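PDB 2XHE: Syntaxin1 from Monosiga brevicollis, which probably acts as a SNARE protein of the syntaxin family, binding other SNAREs in membrane fusion and transport. Local coordinates for residues 43-54 with 132-143. Residues are numbered along the deposited sequence; the frame is centred on the assembly and turned at random.
Sequences MADFFNRVKRIR and DLRIRQSQHSSL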
loop_
_atom_site.group_PDB
_atom_site.type_symbol
_atom_site.label_atom_id
_atom_site.label_comp_id
_atom_site.label_asym_id
_atom_site.label_seq_id
_atom_site.Cartn_x
_atom_site.Cartn_y
_atom_site.Cartn_z
ATOM N N MET B 43 2.560 29.168 17.058
ATOM C CA MET B 43 3.649 28.893 16.130
ATOM C C MET B 43 3.565 29.734 14.856
ATOM O O MET B 43 3.769 29.239 13.747
ATOM C CB MET B 43 3.677 27.404 15.809
ATOM C CG MET B 43 3.632 26.541 17.057
ATOM S SD MET B 43 4.683 25.090 16.926
ATOM C CE MET B 43 3.828 24.205 15.642
ATOM N N ALA B 44 3.285 31.019 15.034
ATOM C CA ALA B 44 3.105 31.937 13.912
ATOM C C ALA B 44 4.313 32.000 12.978
ATOM O O ALA B 44 4.170 31.904 11.758
ATOM C CB ALA B 44 2.744 33.324 14.411
ATOM N N ASP B 45 5.504 32.163 13.538
ATOM C CA ASP B 45 6.687 32.236 12.692
ATOM C C ASP B 45 6.905 30.941 11.926
ATOM O O ASP B 45 7.282 30.971 10.756
ATOM C CB ASP B 45 7.939 32.593 13.488
ATOM C CG ASP B 45 9.062 33.108 12.595
ATOM O OD1 ASP B 45 8.852 33.229 11.364
ATOM O OD2 ASP B 45 10.157 33.402 13.122
ATOM N N PHE B 46 6.673 29.806 12.587
ATOM C CA PHE B 46 6.846 28.499 11.951
ATOM C C PHE B 46 5.960 28.295 10.711
ATOM O O PHE B 46 6.464 27.997 9.619
ATOM C CB PHE B 46 6.638 27.365 12.959
ATOM C CG PHE B 46 6.533 26.006 12.327
ATOM C CD1 PHE B 46 7.671 25.301 11.972
ATOM C CD2 PHE B 46 5.295 25.435 12.078
ATOM C CE1 PHE B 46 7.577 24.053 11.385
ATOM C CE2 PHE B 46 5.195 24.192 11.493
ATOM C CZ PHE B 46 6.338 23.499 11.146
ATOM N N PHE B 47 4.648 28.453 10.861
ATOM C CA PHE B 47 3.755 28.264 9.716
ATOM C C PHE B 47 4.073 29.235 8.581
ATOM O O PHE B 47 3.733 28.990 7.413
ATOM C CB PHE B 47 2.291 28.339 10.134
ATOM C CG PHE B 47 1.835 27.141 10.897
ATOM C CD1 PHE B 47 1.344 26.028 10.229
ATOM C CD2 PHE B 47 1.928 27.106 12.279
ATOM C CE1 PHE B 47 0.928 24.915 10.925
ATOM C CE2 PHE B 47 1.515 25.998 12.982
ATOM C CZ PHE B 47 1.011 24.898 12.301
ATOM N N ASN B 48 4.733 30.329 8.952
ATOM C CA ASN B 48 5.306 31.283 8.022
ATOM C C ASN B 48 6.393 30.659 7.147
ATOM O O ASN B 48 6.365 30.780 5.917
ATOM C CB ASN B 48 5.927 32.406 8.828
ATOM C CG ASN B 48 5.357 33.749 8.491
ATOM O OD1 ASN B 48 4.137 33.923 8.413
ATOM N ND2 ASN B 48 6.240 34.726 8.304
ATOM N N ARG B 49 7.366 30.006 7.786
ATOM C CA ARG B 49 8.463 29.396 7.048
ATOM C C ARG B 49 7.942 28.331 6.091
ATOM O O ARG B 49 8.401 28.240 4.949
ATOM C CB ARG B 49 9.502 28.750 7.972
ATOM C CG ARG B 49 9.723 29.409 9.314
ATOM C CD ARG B 49 11.051 28.939 9.889
ATOM N NE ARG B 49 12.149 29.661 9.265
ATOM C CZ ARG B 49 12.697 30.749 9.797
ATOM N NH1 ARG B 49 12.253 31.190 10.969
ATOM N NH2 ARG B 49 13.690 31.387 9.176
ATOM N N VAL B 50 7.002 27.506 6.539
ATOM C CA VAL B 50 6.572 26.431 5.654
ATOM C C VAL B 50 5.704 26.936 4.496
ATOM O O VAL B 50 5.817 26.435 3.371
ATOM C CB VAL B 50 6.034 25.157 6.393
ATOM C CG1 VAL B 50 7.100 24.614 7.343
ATOM C CG2 VAL B 50 4.756 25.416 7.136
ATOM N N LYS B 51 4.879 27.953 4.753
ATOM C CA LYS B 51 4.247 28.696 3.661
ATOM C C LYS B 51 5.336 29.198 2.705
ATOM O O LYS B 51 5.270 28.949 1.498
ATOM C CB LYS B 51 3.438 29.880 4.186
ATOM C CG LYS B 51 1.987 29.908 3.715
ATOM C CD LYS B 51 1.885 29.816 2.208
ATOM C CE LYS B 51 0.449 29.552 1.789
ATOM N NZ LYS B 51 0.208 29.950 0.370
ATOM N N ARG B 52 6.338 29.890 3.252
ATOM C CA ARG B 52 7.469 30.369 2.459
ATOM C C ARG B 52 8.096 29.250 1.630
ATOM O O ARG B 52 8.292 29.428 0.420
ATOM C CB ARG B 52 8.538 31.028 3.343
ATOM C CG ARG B 52 9.085 32.357 2.794
ATOM C CD ARG B 52 10.555 32.605 3.140
ATOM N NE ARG B 52 10.917 32.250 4.512
ATOM C CZ ARG B 52 10.384 32.795 5.603
ATOM N NH1 ARG B 52 10.790 32.402 6.805
ATOM N NH2 ARG B 52 9.437 33.724 5.495
ATOM N N ILE B 53 8.412 28.117 2.282
ATOM C CA ILE B 53 9.029 26.965 1.613
ATOM C C ILE B 53 8.109 26.403 0.525
ATOM O O ILE B 53 8.533 26.236 -0.625
ATOM C CB ILE B 53 9.448 25.833 2.619
ATOM C CG1 ILE B 53 10.445 26.353 3.653
ATOM C CG2 ILE B 53 10.068 24.626 1.898
ATOM C CD1 ILE B 53 10.462 25.554 4.905
ATOM N N ARG B 54 6.851 26.123 0.871
ATOM C CA ARG B 54 5.904 25.659 -0.145
ATOM C C ARG B 54 5.916 26.620 -1.330
ATOM O O ARG B 54 6.111 26.204 -2.473
ATOM C CB ARG B 54 4.479 25.524 0.398
ATOM C CG ARG B 54 4.314 24.537 1.527
ATOM C CD ARG B 54 2.929 23.924 1.534
ATOM N NE ARG B 54 2.997 22.564 2.046
ATOM C CZ ARG B 54 3.307 22.261 3.302
ATOM N NH1 ARG B 54 3.546 23.242 4.170
ATOM N NH2 ARG B 54 3.378 20.984 3.688
ATOM N N ASP B 132 2.695 20.190 18.997
ATOM C CA ASP B 132 3.637 21.171 18.455
ATOM C C ASP B 132 4.766 20.471 17.702
ATOM O O ASP B 132 4.962 20.690 16.506
ATOM C CB ASP B 132 4.243 22.029 19.575
ATOM C CG ASP B 132 3.193 22.605 20.513
ATOM O OD1 ASP B 132 2.741 21.877 21.429
ATOM O OD2 ASP B 132 2.830 23.791 20.343
ATOM N N LEU B 133 5.501 19.625 18.418
ATOM C CA LEU B 133 6.670 18.946 17.865
ATOM C C LEU B 133 6.299 17.910 16.794
ATOM O O LEU B 133 7.033 17.727 15.819
ATOM C CB LEU B 133 7.515 18.322 18.987
ATOM C CG LEU B 133 8.761 17.533 18.575
ATOM C CD1 LEU B 133 9.673 18.366 17.706
ATOM C CD2 LEU B 133 9.503 17.049 19.798
ATOM N N ARG B 134 5.159 17.245 16.970
ATOM C CA ARG B 134 4.664 16.311 15.963
ATOM C C ARG B 134 4.442 17.006 14.618
ATOM O O ARG B 134 4.920 16.530 13.581
ATOM C CB ARG B 134 3.374 15.642 16.434
ATOM C CG ARG B 134 3.569 14.588 17.522
ATOM C CD ARG B 134 2.226 14.063 18.013
ATOM N NE ARG B 134 1.390 13.631 16.897
ATOM C CZ ARG B 134 0.065 13.724 16.877
ATOM N NH1 ARG B 134 -0.581 14.239 17.915
ATOM N NH2 ARG B 134 -0.611 13.313 15.812
ATOM N N ILE B 135 3.717 18.129 14.650
ATOM C CA ILE B 135 3.459 18.948 13.468
ATOM C C ILE B 135 4.753 19.437 12.835
ATOM O O ILE B 135 4.946 19.325 11.627
ATOM C CB ILE B 135 2.574 20.162 13.814
ATOM C CG1 ILE B 135 1.124 19.719 14.005
ATOM C CG2 ILE B 135 2.648 21.230 12.727
ATOM C CD1 ILE B 135 0.286 20.690 14.796
ATOM N N ARG B 136 5.644 19.977 13.654
ATOM C CA ARG B 136 6.931 20.441 13.155
ATOM C C ARG B 136 7.675 19.332 12.409
ATOM O O ARG B 136 8.236 19.559 11.337
ATOM C CB ARG B 136 7.791 20.963 14.308
ATOM C CG ARG B 136 7.215 22.169 15.038
ATOM C CD ARG B 136 8.082 22.563 16.231
ATOM N NE ARG B 136 8.187 24.012 16.338
ATOM C CZ ARG B 136 9.108 24.739 15.717
ATOM N NH1 ARG B 136 10.015 24.143 14.956
ATOM N NH2 ARG B 136 9.117 26.059 15.857
ATOM N N GLN B 137 7.673 18.131 12.982
ATOM C CA GLN B 137 8.393 17.002 12.403
ATOM C C GLN B 137 7.803 16.507 11.087
ATOM O O GLN B 137 8.550 16.207 10.159
ATOM C CB GLN B 137 8.511 15.861 13.408
ATOM C CG GLN B 137 9.563 16.112 14.475
ATOM C CD GLN B 137 9.553 15.075 15.584
ATOM O OE1 GLN B 137 8.632 14.256 15.686
ATOM N NE2 GLN B 137 10.577 15.115 16.430
ATOM N N SER B 138 6.478 16.431 10.987
ATOM C CA SER B 138 5.872 16.019 9.722
ATOM C C SER B 138 6.017 17.075 8.630
ATOM O O SER B 138 6.206 16.733 7.464
ATOM C CB SER B 138 4.417 15.584 9.890
ATOM O OG SER B 138 3.699 16.507 10.668
ATOM N N GLN B 139 5.945 18.351 9.009
ATOM C CA GLN B 139 6.215 19.446 8.075
ATOM C C GLN B 139 7.662 19.390 7.581
ATOM O O GLN B 139 7.937 19.479 6.377
ATOM C CB GLN B 139 5.968 20.817 8.731
ATOM C CG GLN B 139 4.516 21.161 9.071
ATOM C CD GLN B 139 3.650 21.439 7.846
ATOM O OE1 GLN B 139 4.135 21.511 6.716
ATOM N NE2 GLN B 139 2.356 21.587 8.073
ATOM N N HIS B 140 8.588 19.256 8.524
ATOM C CA HIS B 140 10.006 19.259 8.193
ATOM C C HIS B 140 10.357 18.124 7.230
ATOM O O HIS B 140 11.079 18.329 6.249
ATOM C CB HIS B 140 10.849 19.161 9.465
ATOM C CG HIS B 140 12.320 19.285 9.221
ATOM N ND1 HIS B 140 12.849 19.515 7.971
ATOM C CD2 HIS B 140 13.374 19.211 10.066
ATOM C CE1 HIS B 140 14.167 19.576 8.054
ATOM N NE2 HIS B 140 14.510 19.398 9.316
ATOM N N SER B 141 9.838 16.928 7.517
ATOM C CA SER B 141 10.096 15.757 6.694
ATOM C C SER B 141 9.498 15.914 5.308
ATOM O O SER B 141 10.201 15.842 4.298
ATOM C CB SER B 141 9.525 14.508 7.356
ATOM O OG SER B 141 10.243 14.202 8.539
ATOM N N SER B 142 8.192 16.131 5.266
ATOM C CA SER B 142 7.483 16.236 4.002
ATOM C C SER B 142 8.158 17.210 3.018
ATOM O O SER B 142 8.349 16.886 1.842
ATOM C CB SER B 142 6.033 16.639 4.257
ATOM O OG SER B 142 5.301 16.680 3.044
ATOM N N LEU B 143 8.521 18.394 3.504
ATOM C CA LEU B 143 9.019 19.452 2.631
ATOM C C LEU B 143 10.451 19.200 2.154
ATOM O O LEU B 143 10.805 19.520 1.009
ATOM C CB LEU B 143 8.910 20.821 3.323
ATOM C CG LEU B 143 7.487 21.345 3.549
ATOM C CD1 LEU B 143 7.484 22.559 4.462
ATOM C CD2 LEU B 143 6.805 21.665 2.223
#
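Phe-46 packs against Arg-136 and Gln-139 where the helical segments 44-54 and 132-143 run nearly parallel, with a closest axis approach of 11.2 Å and a crossing angle of 15°. With CG anti to the backbone N (chi1 169°), the Phe-46 ring reaches the other helix. Its CZ meets Gln-139 CG at the ring edge, 3.6 Å away. Arg-136 CG lies over one ring face in a CH-pi contact, 4.3 Å from the centroid. The two side chains run past each other in opposite directions. The Arg-136 guanidinium has Phe-46 CD1 over one face, off-centre, and its plane is turned 40° from the ring. Its NH1 is hydrogen-bonded to Asn-115 OD1. Met-43 SD comes within 3.7 Å of Arg-136 NE. Ile-135 CG2 touches both Phe-46 CE2 and Phe-47 CZ.

Further along, Arg-54 NH1 and NH2 both donate to Gln-139 OE1, at 3.1 and 3.2 Å, in the guanidinium plane. Gln-139 NE2 is hydrogen-bonded to a polar side chain of another protein's chain. Leu-143 CD2 covers one guanidinium face of Arg-54, while Leu-143 CD1 meets Val-50 CB at 3.5 Å.

The contact joins the first and third helices of the syntaxin Habc bundle. Ile-111 of the second, helix 80-116, packs on Phe-46 and Val-50.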